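Local coordinates for protein N-acetylmuramoyl-l-alanine amidase (PDB 3NE8) that probably cleaves the amide bond between N-acetylmuramic acid and L-alanine of peptidoglycan, as a zinc-dependent hydrolase that remodels the cell wall during bacterial division, at residues A[65-68]-A[69-73]; A[53-56]-A[57-61]; A[137-140]-A[141-144]. All blocks are in the same frame, centred on the assembly; numbering follows the deposited sequence.

Interaction 1: A[65-68]-A[69-73]; sequences ERVK and KAQEF
Lys69 folds its side chain back over the preceding turn of helix 63-72, against the backbone and side chain of Glu65. CB lies 3.6 Å from Glu65 O. With CG anti to the carbonyl carbon (chi1 -71°), the chain runs toward the start of the helix and brings CG to 3.2 Å from Glu65 O. That same oxygen accepts the helical bond from Lys69 N, at 3.0 Å. CD passes at 3.7 Å from Glu65 O, and CE reaches the aliphatic part of Glu65, 4.1 Å from its CG. A final turn at chi4 (-59°) carries NZ to a water 3.2 Å away, which in the conformers modelled here also donates to Glu65 OE2 and, at 2.9 Å, to Glu72 OE2. Lys68 lies between Glu65, a long salt bridge, and Glu72, but all three have alternate conformers, so the geometry of this network and of its water links is doubtful. Beneath this polar face lies the sheet: Phe73, just past the helical residues, touches Ile50 and Ala52 of edge strand 49-53, while Arg66 forms a salt bridge to Asp10 at the end of strand 5-11.

Interaction 2: A[53-56]-A[57-61]; sequences LTRD and SDIFL
Arg55 reaches across the loop between strand 49-53 and helix 63-72 and grips the turn that follows it. Its CG sits in the crowded position between backbone N and carbonyl carbon (chi1 67°), and the chain then runs extended to NE, laid along the inside of the loop. NH1 donates to Ser57 O at 3.0 Å, with an N-H...O angle of 158°. The oxygen lies at the guanidinium edge, near its plane, whereas the donor stands 41° above the plane of the Ser57 carbonyl. Ser57 O also receives a weak bond from Ile59 N at 3.1 Å, closing the inverse gamma turn centred on Asp58. Nearer the backbone, Arg55 CB meets Ile59 CG1 at 3.8 Å, and Arg55 CD comes within 3.4 Å of Ile59 O. Leu61 points back toward the start of the loop, its CD1 3.4 Å from Thr54 O. Asp58 stays apart from the guanidinium: its OD1 is 4.4 Å from Arg55 NH1 and well out of the guanidinium plane, so only charge acts directly between them. A water accepts from Arg55 NH1 at 2.8 Å and lies within bonding distance of Asp58 OD1. Asp58 OD1 accepts from Gly15 N, and OD2 forms a salt bridge with Lys29 NZ. The remaining N-H groups of Arg55 go to backbone carbonyls, NE to Pro11 and NH2 to Gly12 and Lys29. Gly12 and Lys29 directly neighbour the zinc ligands His13 and Glu28. A buried arginine satisfied largely by main-chain oxygens is consistent with a structural role, joining this loop to the segments that carry the ligands, while the nearby carboxylate of Asp58 would partly offset its charge.

Interaction 3: A[137-140]-A[141-144]; sequences LDLT and RRET
Asp138 and Arg141 form an i to i+3 salt bridge on the face of helix 135-161 that meets the second subunit. The two side chains run side by side. Arg141 keeps CG close over the backbone, 3.2 Å from Leu137 O, then bends at chi3 (62°) so that NH1 reaches Asp138 OD1 at 3.0 Å. The oxygen lies near the guanidinium plane, but the nitrogen approaches from 41° above the carboxylate plane; the two flat groups are turned 69° apart, so the bridge is one N-H...O contact, not a paired, coplanar one. Arg142 starts differently, its CG anti to the backbone N, but also bends at chi3. This lays one face of its guanidinium against Leu139, whose CD2 is 3.6 Å from Arg142 NH2. The polar end turns to the second subunit, where Arg142 NE meets Glu143 and NH1 meets Gln232; in the conformer modelled, Glu143 of this chain returns the bridge to Arg142 of the second subunit. Leu234 of that subunit packs on Asp138 and Leu139. Farther along, Thr144 OG1 bonds to Pro182 O, while Thr144 N donates to Thr140 O at 2.9 Å.

Interactions 1 and 2 are consecutive in the chain and adjoin on the sheet edge. Arg66 NE probably hydrogen-bonds to Leu61 O at 3.0 Å, and Lys69 CD rests 3.4 Å from Thr54 O, so loop and helix 63-72 touch directly. All three contacts are partly buried; interaction 1 turns a water-linked network of charges outward, whereas interaction 2 sinks its arginine among backbone carbonyls close to the zinc-binding segments. Interaction 3 lies at the subunit interface, its centre about 17 Å from that of interaction 1 and about 28 Å from that of interaction 2. Its arginines serve a helix face shared with the second subunit.

Interaction 1: A[65-68]-A[69-73]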
loop_
_atom_site.group_PDB
_atom_site.type_symbol
_atom_site.label_atom_id
_atom_site.label_comp_id
_atom_site.label_asym_id
_atom_site.label_seq_id
_atom_site.Cartn_x
_atom_site.Cartn_y
_atom_site.Cartn_z
ATOM N N GLU A 65 2.117 -1.069 -27.951
ATOM C CA GLU A 65 1.902 0.343 -28.221
ATOM C C GLU A 65 1.127 0.998 -27.075
ATOM O O GLU A 65 1.357 2.160 -26.753
ATOM C CB GLU A 65 1.168 0.535 -29.546
ATOM C CG GLU A 65 1.217 1.951 -30.072
ATOM C CD GLU A 65 2.591 2.332 -30.603
ATOM O OE1 GLU A 65 3.428 1.427 -30.807
ATOM O OE2 GLU A 65 2.832 3.536 -30.820
ATOM N N ARG A 66 0.210 0.256 -26.463
ATOM C CA ARG A 66 -0.529 0.770 -25.313
ATOM C C ARG A 66 0.430 1.025 -24.144
ATOM O O ARG A 66 0.373 2.075 -23.496
ATOM C CB ARG A 66 -1.639 -0.216 -24.944
ATOM C CG ARG A 66 -2.640 -0.427 -26.086
ATOM C CD ARG A 66 -3.493 -1.654 -25.856
ATOM N NE ARG A 66 -4.271 -2.028 -27.037
ATOM C CZ ARG A 66 -5.569 -1.782 -27.196
ATOM N NH1 ARG A 66 -6.259 -1.135 -26.259
ATOM N NH2 ARG A 66 -6.179 -2.167 -28.314
ATOM N N VAL A 67 1.330 0.078 -23.904
ATOM C CA VAL A 67 2.338 0.231 -22.845
ATOM C C VAL A 67 3.246 1.425 -23.140
ATOM O O VAL A 67 3.531 2.241 -22.253
ATOM C CB VAL A 67 3.156 -1.056 -22.687
ATOM C CG1 VAL A 67 4.308 -0.857 -21.702
ATOM C CG2 VAL A 67 2.267 -2.198 -22.222
ATOM N N LYS A 68 3.685 1.548 -24.384
ATOM C CA LYS A 68 4.555 2.648 -24.778
ATOM C C LYS A 68 3.884 3.999 -24.532
ATOM O O LYS A 68 4.522 4.951 -24.092
ATOM C CB LYS A 68 4.945 2.488 -26.248
ATOM C CG LYS A 68 5.787 3.612 -26.828
ATOM C CD LYS A 68 6.246 3.246 -28.238
ATOM C CE LYS A 68 6.834 4.439 -28.978
ATOM N NZ LYS A 68 5.779 5.387 -29.435
ATOM N N LYS A 69 2.590 4.086 -24.815
ATOM C CA LYS A 69 1.868 5.337 -24.598
ATOM C C LYS A 69 1.847 5.715 -23.117
ATOM O O LYS A 69 1.997 6.886 -22.772
ATOM C CB LYS A 69 0.452 5.256 -25.179
ATOM C CG LYS A 69 0.420 5.268 -26.707
ATOM C CD LYS A 69 -0.993 5.032 -27.232
ATOM C CE LYS A 69 -1.061 5.066 -28.758
ATOM N NZ LYS A 69 -0.597 6.365 -29.317
ATOM N N ALA A 70 1.686 4.733 -22.239
ATOM C CA ALA A 70 1.716 4.997 -20.807
ATOM C C ALA A 70 3.084 5.551 -20.397
ATOM O O ALA A 70 3.164 6.505 -19.625
ATOM C CB ALA A 70 1.394 3.725 -20.032
ATOM N N GLN A 71 4.151 4.949 -20.908
ATOM C CA GLN A 71 5.502 5.397 -20.591
ATOM C C GLN A 71 5.801 6.775 -21.169
ATOM O O GLN A 71 6.409 7.609 -20.506
ATOM C CB GLN A 71 6.523 4.375 -21.083
ATOM C CG GLN A 71 6.412 3.036 -20.379
ATOM C CD GLN A 71 7.295 1.990 -20.999
ATOM O OE1 GLN A 71 7.310 1.818 -22.216
ATOM N NE2 GLN A 71 8.047 1.283 -20.166
ATOM N N GLU A 72 5.384 7.017 -22.404
ATOM C CA GLU A 72 5.595 8.312 -23.047
ATOM C C GLU A 72 4.912 9.443 -22.281
ATOM O O GLU A 72 5.388 10.584 -22.278
ATOM C CB GLU A 72 5.100 8.271 -24.496
ATOM C CG GLU A 72 5.964 7.410 -25.406
ATOM C CD GLU A 72 5.352 7.193 -26.781
ATOM O OE1 GLU A 72 6.109 6.855 -27.713
ATOM O OE2 GLU A 72 4.120 7.354 -26.929
ATOM N N PHE A 73 3.795 9.120 -21.632
ATOM C CA PHE A 73 3.022 10.098 -20.864
ATOM C C PHE A 73 3.616 10.310 -19.468
ATOM O O PHE A 73 3.119 11.141 -18.704
ATOM C CB PHE A 73 1.571 9.604 -20.728
ATOM C CG PHE A 73 0.585 10.666 -20.300
ATOM C CD1 PHE A 73 0.253 11.695 -21.159
ATOM C CD2 PHE A 73 -0.049 10.601 -19.069
ATOM C CE1 PHE A 73 -0.667 12.673 -20.783
ATOM C CE2 PHE A 73 -0.977 11.564 -18.697
ATOM C CZ PHE A 73 -1.284 12.599 -19.554
HETATM O O HOH W 1 2.604 6.246 -29.192
#

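Interaction 2: A[53-56]-A[57-61]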
loop_
_atom_site.group_PDB
_atom_site.type_symbol
_atom_site.label_atom_id
_atom_site.label_comp_id
_atom_site.label_asym_id
_atom_site.label_seq_id
_atom_site.Cartn_x
_atom_site.Cartn_y
_atom_site.Cartn_z
ATOM N N LEU A 53 -5.968 8.795 -22.624
ATOM C CA LEU A 53 -6.391 7.490 -23.105
ATOM C C LEU A 53 -5.412 6.982 -24.171
ATOM O O LEU A 53 -4.887 7.778 -24.960
ATOM C CB LEU A 53 -7.804 7.576 -23.696
ATOM C CG LEU A 53 -8.978 7.345 -22.743
ATOM C CD1 LEU A 53 -8.969 8.311 -21.553
ATOM C CD2 LEU A 53 -10.303 7.434 -23.489
ATOM N N THR A 54 -5.169 5.674 -24.210
ATOM C CA THR A 54 -4.346 5.112 -25.280
ATOM C C THR A 54 -4.998 5.322 -26.654
ATOM O O THR A 54 -4.303 5.514 -27.644
ATOM C CB THR A 54 -4.072 3.620 -25.063
ATOM O OG1 THR A 54 -5.320 2.945 -24.942
ATOM C CG2 THR A 54 -3.221 3.398 -23.803
ATOM N N ARG A 55 -6.322 5.201 -26.703
ATOM C CA ARG A 55 -7.121 5.539 -27.879
ATOM C C ARG A 55 -8.364 6.251 -27.397
ATOM O O ARG A 55 -8.929 5.905 -26.352
ATOM C CB ARG A 55 -7.521 4.293 -28.675
ATOM C CG ARG A 55 -8.497 3.361 -27.946
ATOM C CD ARG A 55 -8.789 2.113 -28.761
ATOM N NE ARG A 55 -9.667 1.152 -28.088
ATOM C CZ ARG A 55 -10.984 1.072 -28.262
ATOM N NH1 ARG A 55 -11.605 1.929 -29.066
ATOM N NH2 ARG A 55 -11.682 0.134 -27.642
ATOM N N ASP A 56 -8.777 7.263 -28.158
ATOM C CA ASP A 56 -10.047 7.943 -27.922
ATOM C C ASP A 56 -10.867 7.927 -29.205
ATOM O O ASP A 56 -11.533 8.903 -29.569
ATOM C CB ASP A 56 -9.837 9.363 -27.402
ATOM C CG ASP A 56 -11.069 9.925 -26.717
ATOM O OD1 ASP A 56 -11.082 11.143 -26.474
ATOM O OD2 ASP A 56 -12.021 9.162 -26.442
ATOM N N SER A 57 -10.803 6.791 -29.882
ATOM C CA SER A 57 -11.511 6.545 -31.125
ATOM C C SER A 57 -11.426 5.055 -31.389
ATOM O O SER A 57 -10.759 4.315 -30.648
ATOM C CB SER A 57 -10.864 7.309 -32.275
ATOM O OG SER A 57 -9.562 6.821 -32.534
ATOM N N ASP A 58 -12.088 4.619 -32.452
ATOM C CA ASP A 58 -12.167 3.208 -32.788
ATOM C C ASP A 58 -10.986 2.824 -33.666
ATOM O O ASP A 58 -11.097 2.802 -34.895
ATOM C CB ASP A 58 -13.483 2.921 -33.511
ATOM C CG ASP A 58 -13.693 1.452 -33.757
ATOM O OD1 ASP A 58 -13.205 0.647 -32.954
ATOM O OD2 ASP A 58 -14.350 1.108 -34.759
ATOM N N ILE A 59 -9.849 2.549 -33.041
ATOM C CA ILE A 59 -8.659 2.121 -33.759
ATOM C C ILE A 59 -8.057 0.912 -33.057
ATOM O O ILE A 59 -8.251 0.709 -31.853
ATOM C CB ILE A 59 -7.583 3.230 -33.826
ATOM C CG1 ILE A 59 -7.245 3.747 -32.425
ATOM C CG2 ILE A 59 -8.029 4.363 -34.738
ATOM C CD1 ILE A 59 -6.001 4.618 -32.365
ATOM N N PHE A 60 -7.311 0.123 -33.820
ATOM C CA PHE A 60 -6.594 -1.038 -33.312
ATOM C C PHE A 60 -5.207 -0.612 -32.822
ATOM O O PHE A 60 -4.511 0.137 -33.507
ATOM C CB PHE A 60 -6.461 -2.080 -34.434
ATOM C CG PHE A 60 -5.675 -3.317 -34.052
ATOM C CD1 PHE A 60 -6.320 -4.419 -33.501
ATOM C CD2 PHE A 60 -4.301 -3.382 -34.243
ATOM C CE1 PHE A 60 -5.611 -5.563 -33.152
ATOM C CE2 PHE A 60 -3.588 -4.523 -33.885
ATOM C CZ PHE A 60 -4.241 -5.609 -33.350
ATOM N N LEU A 61 -4.811 -1.092 -31.644
ATOM C CA LEU A 61 -3.466 -0.867 -31.116
ATOM C C LEU A 61 -2.896 -2.163 -30.589
ATOM O O LEU A 61 -3.548 -2.877 -29.828
ATOM C CB LEU A 61 -3.491 0.135 -29.960
ATOM C CG LEU A 61 -3.845 1.590 -30.251
ATOM C CD1 LEU A 61 -3.952 2.364 -28.931
ATOM C CD2 LEU A 61 -2.819 2.218 -31.165
HETATM O O HOH W 2 -14.094 1.259 -30.180
HETATM O O HOH W 3 -7.488 7.746 -30.688
#

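Interaction 3: A[137-140]-A[141-144]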
loop_
_atom_site.group_PDB
_atom_site.type_symbol
_atom_site.label_atom_id
_atom_site.label_comp_id
_atom_site.label_asym_id
_atom_site.label_seq_id
_atom_site.Cartn_x
_atom_site.Cartn_y
_atom_site.Cartn_z
ATOM N N LEU A 137 16.879 -2.393 -13.282
ATOM C CA LEU A 137 15.575 -2.613 -13.893
ATOM C C LEU A 137 14.727 -3.563 -13.046
ATOM O O LEU A 137 13.532 -3.325 -12.828
ATOM C CB LEU A 137 15.739 -3.173 -15.307
ATOM C CG LEU A 137 14.442 -3.393 -16.088
ATOM C CD1 LEU A 137 13.701 -2.075 -16.258
ATOM C CD2 LEU A 137 14.723 -4.042 -17.439
ATOM N N ASP A 138 15.343 -4.641 -12.569
ATOM C CA ASP A 138 14.609 -5.639 -11.798
ATOM C C ASP A 138 14.124 -5.068 -10.470
ATOM O O ASP A 138 13.028 -5.399 -10.011
ATOM C CB ASP A 138 15.459 -6.894 -11.588
ATOM C CG ASP A 138 15.644 -7.687 -12.870
ATOM O OD1 ASP A 138 14.742 -7.634 -13.732
ATOM O OD2 ASP A 138 16.686 -8.364 -13.015
ATOM N N LEU A 139 14.928 -4.199 -9.865
ATOM C CA LEU A 139 14.507 -3.497 -8.655
ATOM C C LEU A 139 13.326 -2.567 -8.930
ATOM O O LEU A 139 12.356 -2.548 -8.174
ATOM C CB LEU A 139 15.667 -2.702 -8.052
ATOM C CG LEU A 139 16.896 -3.511 -7.637
ATOM C CD1 LEU A 139 17.995 -2.587 -7.136
ATOM C CD2 LEU A 139 16.526 -4.534 -6.575
ATOM N N THR A 140 13.411 -1.807 -10.020
ATOM C CA THR A 140 12.341 -0.896 -10.424
ATOM C C THR A 140 11.051 -1.671 -10.632
ATOM O O THR A 140 9.969 -1.242 -10.217
ATOM C CB THR A 140 12.703 -0.168 -11.727
ATOM O OG1 THR A 140 13.893 0.604 -11.524
ATOM C CG2 THR A 140 11.568 0.757 -12.174
ATOM N N ARG A 141 11.180 -2.823 -11.275
ATOM C CA ARG A 141 10.054 -3.708 -11.500
ATOM C C ARG A 141 9.391 -4.128 -10.193
ATOM O O ARG A 141 8.175 -4.208 -10.103
ATOM C CB ARG A 141 10.501 -4.948 -12.280
ATOM C CG ARG A 141 10.821 -4.657 -13.735
ATOM C CD ARG A 141 11.353 -5.895 -14.441
ATOM N NE ARG A 141 10.371 -6.970 -14.458
ATOM C CZ ARG A 141 10.649 -8.239 -14.176
ATOM N NH1 ARG A 141 11.887 -8.592 -13.852
ATOM N NH2 ARG A 141 9.690 -9.154 -14.216
ATOM N N ARG A 142 10.203 -4.425 -9.183
ATOM C CA ARG A 142 9.670 -4.897 -7.907
ATOM C C ARG A 142 8.886 -3.781 -7.217
ATOM O O ARG A 142 7.807 -4.001 -6.666
ATOM C CB ARG A 142 10.807 -5.423 -7.022
ATOM C CG ARG A 142 10.356 -6.194 -5.778
ATOM C CD ARG A 142 11.556 -6.742 -5.013
ATOM N NE ARG A 142 12.401 -5.662 -4.516
ATOM C CZ ARG A 142 13.681 -5.793 -4.179
ATOM N NH1 ARG A 142 14.297 -6.969 -4.281
ATOM N NH2 ARG A 142 14.352 -4.737 -3.742
ATOM N N GLU A 143 9.429 -2.576 -7.282
ATOM C CA GLU A 143 8.762 -1.408 -6.739
ATOM C C GLU A 143 7.438 -1.146 -7.462
ATOM O O GLU A 143 6.398 -0.916 -6.842
ATOM C CB GLU A 143 9.686 -0.209 -6.897
ATOM C CG GLU A 143 9.292 0.995 -6.096
ATOM C CD GLU A 143 10.210 2.159 -6.361
ATOM O OE1 GLU A 143 10.735 2.257 -7.492
ATOM O OE2 GLU A 143 10.413 2.972 -5.443
ATOM N N THR A 144 7.481 -1.174 -8.785
ATOM C CA THR A 144 6.281 -1.009 -9.589
ATOM C C THR A 144 5.219 -2.025 -9.219
ATOM O O THR A 144 4.038 -1.696 -9.103
ATOM C CB THR A 144 6.629 -1.120 -11.082
ATOM O OG1 THR A 144 7.464 -0.007 -11.423
ATOM C CG2 THR A 144 5.383 -1.131 -11.963
#